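Local coordinates for protein anti-sigma-I factor RsgI2 (Clostridium thermocellum, PDB 4B9P) that probably senses polysaccharide outside the cell through this family 3 carbohydrate-binding module and, in response, releases the sigma factor SigI2 that it holds inactive, at residues I7-Y12 with L160-E165. Residues are numbered along the deposited sequence; the frame is centred on the assembly and turned at random.
Sequences IELQAY and LYWGIE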
loop_
_atom_site.group_PDB
_atom_site.type_symbol
_atom_site.label_atom_id
_atom_site.label_comp_id
_atom_site.label_asym_id
_atom_site.label_seq_id
_atom_site.Cartn_x
_atom_site.Cartn_y
_atom_site.Cartn_z
ATOM N N ILE A 7 -13.276 -9.237 3.990
ATOM C CA ILE A 7 -11.940 -9.360 3.449
ATOM C C ILE A 7 -10.927 -9.571 4.578
ATOM O O ILE A 7 -11.225 -9.284 5.752
ATOM C CB ILE A 7 -11.533 -8.108 2.640
ATOM C CG1 ILE A 7 -11.722 -6.837 3.464
ATOM C CG2 ILE A 7 -12.321 -8.080 1.314
ATOM C CD1 ILE A 7 -11.192 -5.601 2.821
ATOM N N GLU A 8 -9.743 -10.041 4.206
ATOM C CA GLU A 8 -8.611 -10.080 5.087
ATOM C C GLU A 8 -7.462 -9.419 4.345
ATOM O O GLU A 8 -7.303 -9.634 3.146
ATOM C CB GLU A 8 -8.253 -11.531 5.462
ATOM C CG GLU A 8 -7.084 -11.613 6.394
ATOM C CD GLU A 8 -6.833 -13.017 6.881
ATOM O OE1 GLU A 8 -7.551 -13.441 7.811
ATOM O OE2 GLU A 8 -5.919 -13.703 6.373
ATOM N N LEU A 9 -6.644 -8.636 5.046
ATOM C CA LEU A 9 -5.518 -7.965 4.428
ATOM C C LEU A 9 -4.265 -8.473 5.122
ATOM O O LEU A 9 -4.139 -8.345 6.350
ATOM C CB LEU A 9 -5.685 -6.462 4.582
ATOM C CG LEU A 9 -4.753 -5.484 3.884
ATOM C CD1 LEU A 9 -3.319 -5.470 4.459
ATOM C CD2 LEU A 9 -4.808 -5.624 2.377
ATOM N N GLN A 10 -3.348 -9.050 4.339
ATOM C CA GLN A 10 -2.040 -9.461 4.835
ATOM C C GLN A 10 -0.981 -8.564 4.224
ATOM O O GLN A 10 -1.153 -8.084 3.089
ATOM C CB GLN A 10 -1.737 -10.928 4.548
ATOM C CG GLN A 10 -2.744 -11.838 5.157
ATOM C CD GLN A 10 -2.382 -13.287 4.958
ATOM O OE1 GLN A 10 -1.325 -13.593 4.453
ATOM N NE2 GLN A 10 -3.279 -14.195 5.323
ATOM N N ALA A 11 0.110 -8.321 4.937
ATOM C CA ALA A 11 1.142 -7.430 4.399
ATOM C C ALA A 11 2.460 -7.688 5.100
ATOM O O ALA A 11 2.510 -8.292 6.187
ATOM C CB ALA A 11 0.734 -5.980 4.605
ATOM N N TYR A 12 3.537 -7.214 4.507
ATOM C CA TYR A 12 4.782 -7.051 5.206
ATOM C C TYR A 12 5.614 -6.030 4.444
ATOM O O TYR A 12 5.306 -5.685 3.296
ATOM C CB TYR A 12 5.541 -8.384 5.363
ATOM C CG TYR A 12 6.165 -8.968 4.130
ATOM C CD1 TYR A 12 5.381 -9.600 3.162
ATOM C CD2 TYR A 12 7.550 -8.959 3.947
ATOM C CE1 TYR A 12 5.954 -10.183 2.024
ATOM C CE2 TYR A 12 8.120 -9.537 2.826
ATOM C CZ TYR A 12 7.329 -10.157 1.879
ATOM O OH TYR A 12 7.912 -10.733 0.763
ATOM N N LEU A 160 -15.097 1.808 4.936
ATOM C CA LEU A 160 -13.999 1.064 5.558
ATOM C C LEU A 160 -14.395 -0.397 5.837
ATOM O O LEU A 160 -15.333 -0.652 6.590
ATOM C CB LEU A 160 -13.524 1.744 6.854
ATOM C CG LEU A 160 -12.324 1.136 7.559
ATOM C CD1 LEU A 160 -11.056 1.337 6.770
ATOM C CD2 LEU A 160 -12.190 1.780 8.977
ATOM N N TYR A 161 -13.680 -1.347 5.223
ATOM C CA TYR A 161 -13.926 -2.767 5.465
ATOM C C TYR A 161 -12.781 -3.480 6.166
ATOM O O TYR A 161 -12.931 -4.636 6.537
ATOM C CB TYR A 161 -14.231 -3.507 4.153
ATOM C CG TYR A 161 -15.688 -3.581 3.838
ATOM C CD1 TYR A 161 -16.348 -2.507 3.241
ATOM C CD2 TYR A 161 -16.430 -4.713 4.169
ATOM C CE1 TYR A 161 -17.707 -2.561 2.967
ATOM C CE2 TYR A 161 -17.787 -4.783 3.900
ATOM C CZ TYR A 161 -18.423 -3.724 3.285
ATOM O OH TYR A 161 -19.772 -3.812 3.051
ATOM N N TRP A 162 -11.638 -2.816 6.333
ATOM C CA TRP A 162 -10.514 -3.452 7.007
ATOM C C TRP A 162 -9.619 -2.392 7.593
ATOM O O TRP A 162 -9.339 -1.396 6.937
ATOM C CB TRP A 162 -9.665 -4.276 6.010
ATOM C CG TRP A 162 -8.486 -4.861 6.691
ATOM C CD1 TRP A 162 -7.268 -4.281 6.825
ATOM C CD2 TRP A 162 -8.426 -6.105 7.392
ATOM N NE1 TRP A 162 -6.442 -5.071 7.593
ATOM C CE2 TRP A 162 -7.132 -6.203 7.943
ATOM C CE3 TRP A 162 -9.338 -7.152 7.586
ATOM C CZ2 TRP A 162 -6.724 -7.300 8.675
ATOM C CZ3 TRP A 162 -8.943 -8.246 8.327
ATOM C CH2 TRP A 162 -7.651 -8.325 8.856
ATOM N N GLY A 163 -9.158 -2.611 8.822
ATOM C CA GLY A 163 -8.054 -1.832 9.323
ATOM C C GLY A 163 -8.466 -0.710 10.241
ATOM O O GLY A 163 -9.646 -0.414 10.449
ATOM N N ILE A 164 -7.441 -0.085 10.814
ATOM C CA ILE A 164 -7.600 0.987 11.779
ATOM C C ILE A 164 -6.915 2.220 11.232
ATOM O O ILE A 164 -5.713 2.211 10.984
ATOM C CB ILE A 164 -6.977 0.592 13.106
ATOM C CG1 ILE A 164 -7.579 -0.724 13.595
ATOM C CG2 ILE A 164 -7.135 1.719 14.155
ATOM C CD1 ILE A 164 -6.971 -1.238 14.848
ATOM N N GLU A 165 -7.674 3.299 11.056
ATOM C CA GLU A 165 -7.117 4.566 10.594
ATOM C C GLU A 165 -6.153 5.144 11.621
ATOM O O GLU A 165 -6.325 4.941 12.820
ATOM C CB GLU A 165 -8.253 5.567 10.443
ATOM C CG GLU A 165 -9.342 5.108 9.539
ATOM C CD GLU A 165 -9.018 5.394 8.136
ATOM O OE1 GLU A 165 -7.799 5.535 7.851
ATOM O OE2 GLU A 165 -9.967 5.492 7.319
HETATM O O HOH W 1 -14.083 -7.186 6.121
#
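Ile7 and Trp162 mark the nearest approach of two strands from different sheets, their CA atoms 7.0 Å apart. Strands 7-12 and 160-162 run at 61° to each other, too far apart and too steeply crossed to pair, and a water bridges the backbones instead: it accepts from Ile7 N and donates to Tyr161 O.

Trp162 carries most of the contact. With CG anti to the backbone N (chi1 177°), its indole reaches across to strand 7-12 and lies beneath the backbone of Glu8 and Leu9. Leu9 CB sits over the five-membered ring of Trp162, 3.5 Å from its centroid and 15° off the normal, a CH-pi contact. Leu9 N lies above the same face, over the middle of the indole and 3.7 Å from its plane; this buried amide has no hydrogen-bond partner. A broad, flat tryptophan suits the place because one face can cover both main chain and aliphatic carbon, while its NE1 donates to Trp149 O, which helps hold the ring's rotation. At the six-membered ring, Ile7 O approaches Trp162 CE3 obliquely at 3.4 Å, and Glu8 CG comes alongside Trp162 CH2. Beyond this aliphatic stem, the carboxylate of Glu8 accepts a nearly straight bond from Gln10 NE2 to Glu8 OE2 (2.9 Å).

Ile7, aliphatic and buried, packs its CD1 against Trp162 CB at 3.8 Å and also meets Tyr161 CB, whereas the phenol of Tyr161 leads away. An apolar residue suits this position, where Val154 and Leu29 also touch it.

Opposite Val154, strand 159-162 fits two residues, Tyr161 and Trp162, where one would normally pair: a classic beta bulge on an edge strand. The indole spans from there to strand 7-13 of the facing sheet, at one margin of the two-sheet beta-sandwich of a family 3 carbohydrate-binding module, away from the calcium site.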